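PDB 3L84: transketolase, which belongs to the thiamine diphosphate-binding transketolase family and pairs with a second copy of itself in the assembly. Local coordinates for residues 443-457 with 602-615. Sequence-based numbering, arbitrary orientation.
Sequences SIGVGEDGPTHQPIE and IESFGESGKDKDVF
Gly450 and Ser608 bring the two backbones to a CA-CA distance of 3.6 Å, the chains running in opposite directions from Gly447 beside Asp611 to Pro451 beside Gly606. Here a loop of the pyrimidine-binding domain, between strand 436-440 and helix 458-464, meets the C-terminal domain where it leads into helix 611-617. A type I beta turn, Gly447 to Gly450, lies against 607-609. At this turn Ser608 OG, set anti to its own backbone N (chi1 175°), donates to Glu448 O at 2.7 Å. The extended Gln454 side chain pairs with both backbone polar groups of Glu607: NE2 gives a bond to Glu607 O (2.9 Å, 155° at the hydrogen), approaching from above the carbonyl plane, while OE1 takes a weak, bent one from Glu607 N. OE1 also comes within 3.1 Å of Gly606 CA, where the lack of a side chain lets the amide lie close. Pro451 CB and CD rest on the same backbone from Gly606 to Ser608. An apolar cluster, Ile444, Ile602, Val614 and Phe615, completes the contact. Ile444 CG1 stands between its backbone N and carbonyl carbon (chi1 48°), so that CD1 meets Ile602 CD1 tip to tip at 3.7 Å and also touches the Phe615 ring; CB packs on Val614 CG1. Farther along, the Ile456 and Ile602 side chains cross at about a right angle, CD1 of the first meeting CG2 of the second. The second subunit lies along much of the contact; Arg426 of that subunit bonds Pro451 O and Gln454 O, and a water gives both these oxygens a proton and accepts one from Gly606 N. Near Asp611, water bridges Gly445 O to Asp611 OD2, and another donates to Glu448 OE1 (2.7 Å) while accepting from Asp611 N (2.9 Å).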
loop_
_atom_site.group_PDB
_atom_site.type_symbol
_atom_site.label_atom_id
_atom_site.label_comp_id
_atom_site.label_asym_id
_atom_site.label_seq_id
_atom_site.Cartn_x
_atom_site.Cartn_y
_atom_site.Cartn_z
ATOM N N SER A 443 4.664 -16.850 -5.752
ATOM C CA SER A 443 5.711 -16.749 -6.751
ATOM C C SER A 443 5.153 -16.833 -8.159
ATOM O O SER A 443 3.951 -16.921 -8.381
ATOM C CB SER A 443 6.756 -17.855 -6.558
ATOM O OG SER A 443 6.245 -19.081 -7.059
ATOM N N ILE A 444 6.061 -16.842 -9.129
ATOM C CA ILE A 444 5.743 -17.130 -10.542
ATOM C C ILE A 444 5.018 -18.455 -10.712
ATOM O O ILE A 444 4.413 -18.662 -11.762
ATOM C CB ILE A 444 7.018 -17.140 -11.425
ATOM C CG1 ILE A 444 8.171 -17.979 -10.818
ATOM C CG2 ILE A 444 7.498 -15.708 -11.663
ATOM C CD1 ILE A 444 9.270 -18.388 -11.848
ATOM N N GLY A 445 5.029 -19.335 -9.708
ATOM C CA GLY A 445 4.232 -20.555 -9.737
ATOM C C GLY A 445 2.736 -20.307 -9.842
ATOM O O GLY A 445 1.965 -21.219 -10.190
ATOM N N VAL A 446 2.301 -19.079 -9.578
ATOM C CA VAL A 446 0.940 -18.647 -9.900
ATOM C C VAL A 446 0.537 -18.974 -11.345
ATOM O O VAL A 446 -0.605 -19.366 -11.625
ATOM C CB VAL A 446 0.830 -17.129 -9.601
ATOM C CG1 VAL A 446 -0.366 -16.487 -10.322
ATOM C CG2 VAL A 446 0.707 -16.931 -8.102
ATOM N N GLY A 447 1.460 -18.803 -12.278
ATOM C CA GLY A 447 1.234 -19.198 -13.662
ATOM C C GLY A 447 0.451 -18.193 -14.474
ATOM O O GLY A 447 0.879 -17.076 -14.697
ATOM N N GLU A 448 -0.701 -18.606 -14.972
ATOM C CA GLU A 448 -1.368 -17.919 -16.068
ATOM C C GLU A 448 -1.839 -16.496 -15.755
ATOM O O GLU A 448 -1.930 -15.662 -16.667
ATOM C CB GLU A 448 -2.558 -18.739 -16.593
ATOM C CG GLU A 448 -2.162 -20.054 -17.325
ATOM C CD GLU A 448 -2.045 -21.257 -16.441
ATOM O OE1 GLU A 448 -1.854 -21.151 -15.211
ATOM O OE2 GLU A 448 -2.187 -22.358 -17.036
ATOM N N ASP A 449 -2.161 -16.200 -14.508
ATOM C CA ASP A 449 -2.555 -14.846 -14.183
ATOM C C ASP A 449 -1.489 -13.811 -14.538
ATOM O O ASP A 449 -1.830 -12.640 -14.773
ATOM C CB ASP A 449 -2.954 -14.705 -12.731
ATOM C CG ASP A 449 -4.339 -15.186 -12.437
ATOM O OD1 ASP A 449 -5.160 -15.437 -13.348
ATOM O OD2 ASP A 449 -4.650 -15.293 -11.226
ATOM N N GLY A 450 -0.225 -14.221 -14.601
ATOM C CA GLY A 450 0.769 -13.329 -15.167
ATOM C C GLY A 450 1.416 -12.372 -14.181
ATOM O O GLY A 450 1.157 -12.426 -12.959
ATOM N N PRO A 451 2.216 -11.448 -14.722
ATOM C CA PRO A 451 3.152 -10.680 -13.877
ATOM C C PRO A 451 2.530 -9.740 -12.854
ATOM O O PRO A 451 3.154 -9.497 -11.795
ATOM C CB PRO A 451 4.016 -9.934 -14.891
ATOM C CG PRO A 451 3.214 -9.907 -16.114
ATOM C CD PRO A 451 2.512 -11.227 -16.146
ATOM N N THR A 452 1.332 -9.229 -13.119
ATOM C CA THR A 452 0.642 -8.457 -12.064
ATOM C C THR A 452 0.306 -9.250 -10.846
ATOM O O THR A 452 -0.020 -8.645 -9.803
ATOM C CB THR A 452 -0.662 -7.798 -12.566
ATOM O OG1 THR A 452 -1.554 -8.776 -13.089
ATOM C CG2 THR A 452 -0.399 -6.763 -13.600
ATOM N N HIS A 453 0.266 -10.579 -10.961
ATOM C CA HIS A 453 -0.166 -11.476 -9.894
ATOM C C HIS A 453 0.984 -12.364 -9.420
ATOM O O HIS A 453 0.707 -13.321 -8.681
ATOM C CB HIS A 453 -1.398 -12.309 -10.315
ATOM C CG HIS A 453 -2.631 -11.473 -10.430
ATOM N ND1 HIS A 453 -3.712 -11.550 -9.574
ATOM C CD2 HIS A 453 -2.897 -10.456 -11.279
ATOM C CE1 HIS A 453 -4.619 -10.648 -9.950
ATOM N NE2 HIS A 453 -4.140 -9.977 -10.978
ATOM N N GLN A 454 2.230 -12.114 -9.853
ATOM C CA GLN A 454 3.384 -12.932 -9.501
ATOM C C GLN A 454 4.306 -12.137 -8.648
ATOM O O GLN A 454 4.945 -11.198 -9.149
ATOM C CB GLN A 454 4.086 -13.429 -10.745
ATOM C CG GLN A 454 3.241 -14.495 -11.492
ATOM C CD GLN A 454 3.705 -14.771 -12.897
ATOM O OE1 GLN A 454 4.565 -14.068 -13.410
ATOM N NE2 GLN A 454 3.154 -15.787 -13.545
ATOM N N PRO A 455 4.428 -12.453 -7.356
ATOM C CA PRO A 455 5.367 -11.761 -6.505
ATOM C C PRO A 455 6.811 -11.881 -6.976
ATOM O O PRO A 455 7.196 -12.877 -7.596
ATOM C CB PRO A 455 5.204 -12.467 -5.155
ATOM C CG PRO A 455 3.847 -13.018 -5.193
ATOM C CD PRO A 455 3.640 -13.451 -6.612
ATOM N N ILE A 456 7.571 -10.813 -6.761
ATOM C CA ILE A 456 9.009 -10.784 -7.075
ATOM C C ILE A 456 9.769 -10.141 -5.921
ATOM O O ILE A 456 10.736 -10.723 -5.400
ATOM C CB ILE A 456 9.301 -10.009 -8.408
ATOM C CG1 ILE A 456 8.605 -10.641 -9.610
ATOM C CG2 ILE A 456 10.814 -9.873 -8.631
ATOM C CD1 ILE A 456 9.149 -11.994 -10.069
ATOM N N GLU A 457 9.341 -8.959 -5.508
ATOM C CA GLU A 457 10.050 -8.112 -4.539
ATOM C C GLU A 457 9.480 -8.154 -3.114
ATOM O O GLU A 457 10.053 -7.552 -2.198
ATOM C CB GLU A 457 10.094 -6.654 -5.017
ATOM C CG GLU A 457 8.782 -5.904 -5.051
ATOM C CD GLU A 457 7.916 -6.089 -6.305
ATOM O OE1 GLU A 457 7.864 -7.202 -6.906
ATOM O OE2 GLU A 457 7.191 -5.129 -6.675
ATOM N N ILE A 602 15.225 -14.205 -9.470
ATOM C CA ILE A 602 14.531 -13.602 -10.590
ATOM C C ILE A 602 14.751 -12.096 -10.504
ATOM O O ILE A 602 14.433 -11.510 -9.454
ATOM C CB ILE A 602 13.027 -13.943 -10.548
ATOM C CG1 ILE A 602 12.782 -15.428 -10.469
ATOM C CG2 ILE A 602 12.292 -13.287 -11.748
ATOM C CD1 ILE A 602 11.303 -15.761 -10.201
ATOM N N GLU A 603 15.173 -11.490 -11.574
ATOM C CA GLU A 603 15.506 -10.043 -11.579
ATOM C C GLU A 603 14.480 -9.213 -12.326
ATOM O O GLU A 603 14.550 -7.973 -12.275
ATOM C CB GLU A 603 16.896 -9.839 -12.144
ATOM C CG GLU A 603 17.969 -10.410 -11.258
ATOM C CD GLU A 603 19.344 -10.138 -11.808
ATOM O OE1 GLU A 603 19.982 -9.153 -11.357
ATOM O OE2 GLU A 603 19.775 -10.886 -12.730
ATOM N N SER A 604 13.576 -9.837 -13.050
ATOM C CA SER A 604 12.563 -9.175 -13.857
ATOM C C SER A 604 11.192 -9.439 -13.260
ATOM O O SER A 604 11.053 -10.200 -12.317
ATOM C CB SER A 604 12.630 -9.701 -15.303
ATOM O OG SER A 604 12.180 -11.027 -15.375
ATOM N N PHE A 605 10.161 -8.868 -13.865
ATOM C CA PHE A 605 8.804 -9.322 -13.634
ATOM C C PHE A 605 8.559 -10.676 -14.301
ATOM O O PHE A 605 9.388 -11.149 -15.108
ATOM C CB PHE A 605 7.762 -8.302 -14.039
ATOM C CG PHE A 605 7.794 -7.052 -13.198
ATOM C CD1 PHE A 605 7.389 -7.092 -11.870
ATOM C CD2 PHE A 605 8.194 -5.833 -13.718
ATOM C CE1 PHE A 605 7.387 -5.950 -11.074
ATOM C CE2 PHE A 605 8.220 -4.689 -12.931
ATOM C CZ PHE A 605 7.810 -4.753 -11.594
ATOM N N GLY A 606 7.473 -11.313 -13.947
ATOM C CA GLY A 606 7.148 -12.634 -14.457
ATOM C C GLY A 606 6.514 -12.672 -15.831
ATOM O O GLY A 606 6.727 -11.785 -16.655
ATOM N N GLU A 607 5.810 -13.771 -16.108
ATOM C CA GLU A 607 5.202 -14.030 -17.405
ATOM C C GLU A 607 3.888 -14.764 -17.202
ATOM O O GLU A 607 3.770 -15.600 -16.351
ATOM C CB GLU A 607 6.130 -14.911 -18.244
ATOM C CG GLU A 607 7.408 -14.246 -18.730
ATOM C CD GLU A 607 7.203 -13.228 -19.811
ATOM O OE1 GLU A 607 6.091 -13.082 -20.375
ATOM O OE2 GLU A 607 8.220 -12.527 -20.093
ATOM N N SER A 608 2.906 -14.497 -18.055
ATOM C CA SER A 608 1.684 -15.279 -18.106
ATOM C C SER A 608 1.910 -16.572 -18.866
ATOM O O SER A 608 2.150 -16.558 -20.065
ATOM C CB SER A 608 0.571 -14.417 -18.754
ATOM O OG SER A 608 -0.608 -15.163 -18.931
ATOM N N GLY A 609 1.768 -17.707 -18.203
ATOM C CA GLY A 609 1.903 -19.019 -18.834
ATOM C C GLY A 609 1.677 -20.100 -17.807
ATOM O O GLY A 609 1.505 -19.820 -16.621
ATOM N N LYS A 610 1.619 -21.353 -18.259
ATOM C CA LYS A 610 1.504 -22.476 -17.318
ATOM C C LYS A 610 2.654 -22.469 -16.344
ATOM O O LYS A 610 3.782 -22.172 -16.742
ATOM C CB LYS A 610 1.490 -23.773 -18.120
ATOM C CG LYS A 610 0.265 -23.979 -19.048
ATOM C CD LYS A 610 0.373 -25.297 -19.822
ATOM C CE LYS A 610 -0.763 -25.429 -20.852
ATOM N NZ LYS A 610 -2.120 -25.334 -20.268
ATOM N N ASP A 611 2.402 -22.781 -15.080
ATOM C CA ASP A 611 3.417 -22.775 -14.056
ATOM C C ASP A 611 4.715 -23.461 -14.465
ATOM O O ASP A 611 5.786 -22.878 -14.302
ATOM C CB ASP A 611 2.866 -23.312 -12.719
ATOM C CG ASP A 611 2.297 -24.729 -12.773
ATOM O OD1 ASP A 611 2.272 -25.427 -13.812
ATOM O OD2 ASP A 611 1.837 -25.130 -11.668
ATOM N N LYS A 612 4.615 -24.662 -14.999
ATOM C CA LYS A 612 5.839 -25.398 -15.361
ATOM C C LYS A 612 6.620 -24.649 -16.459
ATOM O O LYS A 612 7.855 -24.645 -16.436
ATOM C CB LYS A 612 5.543 -26.848 -15.747
ATOM C CG LYS A 612 5.144 -27.734 -14.566
ATOM C CD LYS A 612 4.774 -29.134 -15.067
ATOM C CE LYS A 612 4.258 -30.066 -13.965
ATOM N NZ LYS A 612 3.884 -31.417 -14.523
ATOM N N ASP A 613 5.917 -24.017 -17.390
ATOM C CA ASP A 613 6.559 -23.248 -18.460
ATOM C C ASP A 613 7.259 -21.993 -17.904
ATOM O O ASP A 613 8.376 -21.664 -18.298
ATOM C CB ASP A 613 5.543 -22.799 -19.503
ATOM C CG ASP A 613 4.921 -23.938 -20.303
ATOM O OD1 ASP A 613 5.425 -25.093 -20.210
ATOM O OD2 ASP A 613 3.927 -23.630 -21.043
ATOM N N VAL A 614 6.613 -21.348 -16.929
ATOM C CA VAL A 614 7.145 -20.131 -16.340
ATOM C C VAL A 614 8.386 -20.482 -15.487
ATOM O O VAL A 614 9.396 -19.803 -15.563
ATOM C CB VAL A 614 6.063 -19.348 -15.560
ATOM C CG1 VAL A 614 6.646 -18.098 -14.912
ATOM C CG2 VAL A 614 4.957 -18.972 -16.519
ATOM N N PHE A 615 8.323 -21.538 -14.681
ATOM C CA PHE A 615 9.502 -21.890 -13.909
ATOM C C PHE A 615 10.687 -22.219 -14.816
ATOM O O PHE A 615 11.797 -21.816 -14.513
ATOM C CB PHE A 615 9.210 -23.058 -12.943
ATOM C CG PHE A 615 8.619 -22.653 -11.608
ATOM C CD1 PHE A 615 9.314 -21.845 -10.740
ATOM C CD2 PHE A 615 7.386 -23.129 -11.220
ATOM C CE1 PHE A 615 8.760 -21.502 -9.493
ATOM C CE2 PHE A 615 6.849 -22.767 -9.970
ATOM C CZ PHE A 615 7.540 -21.988 -9.137
HETATM O O HOH W 1 0.358 -23.250 -10.034
HETATM O O HOH W 2 -2.913 -22.725 -19.651
HETATM O O HOH W 3 -0.286 -22.979 -14.023
HETATM O O HOH W 4 5.830 -10.348 -11.740
#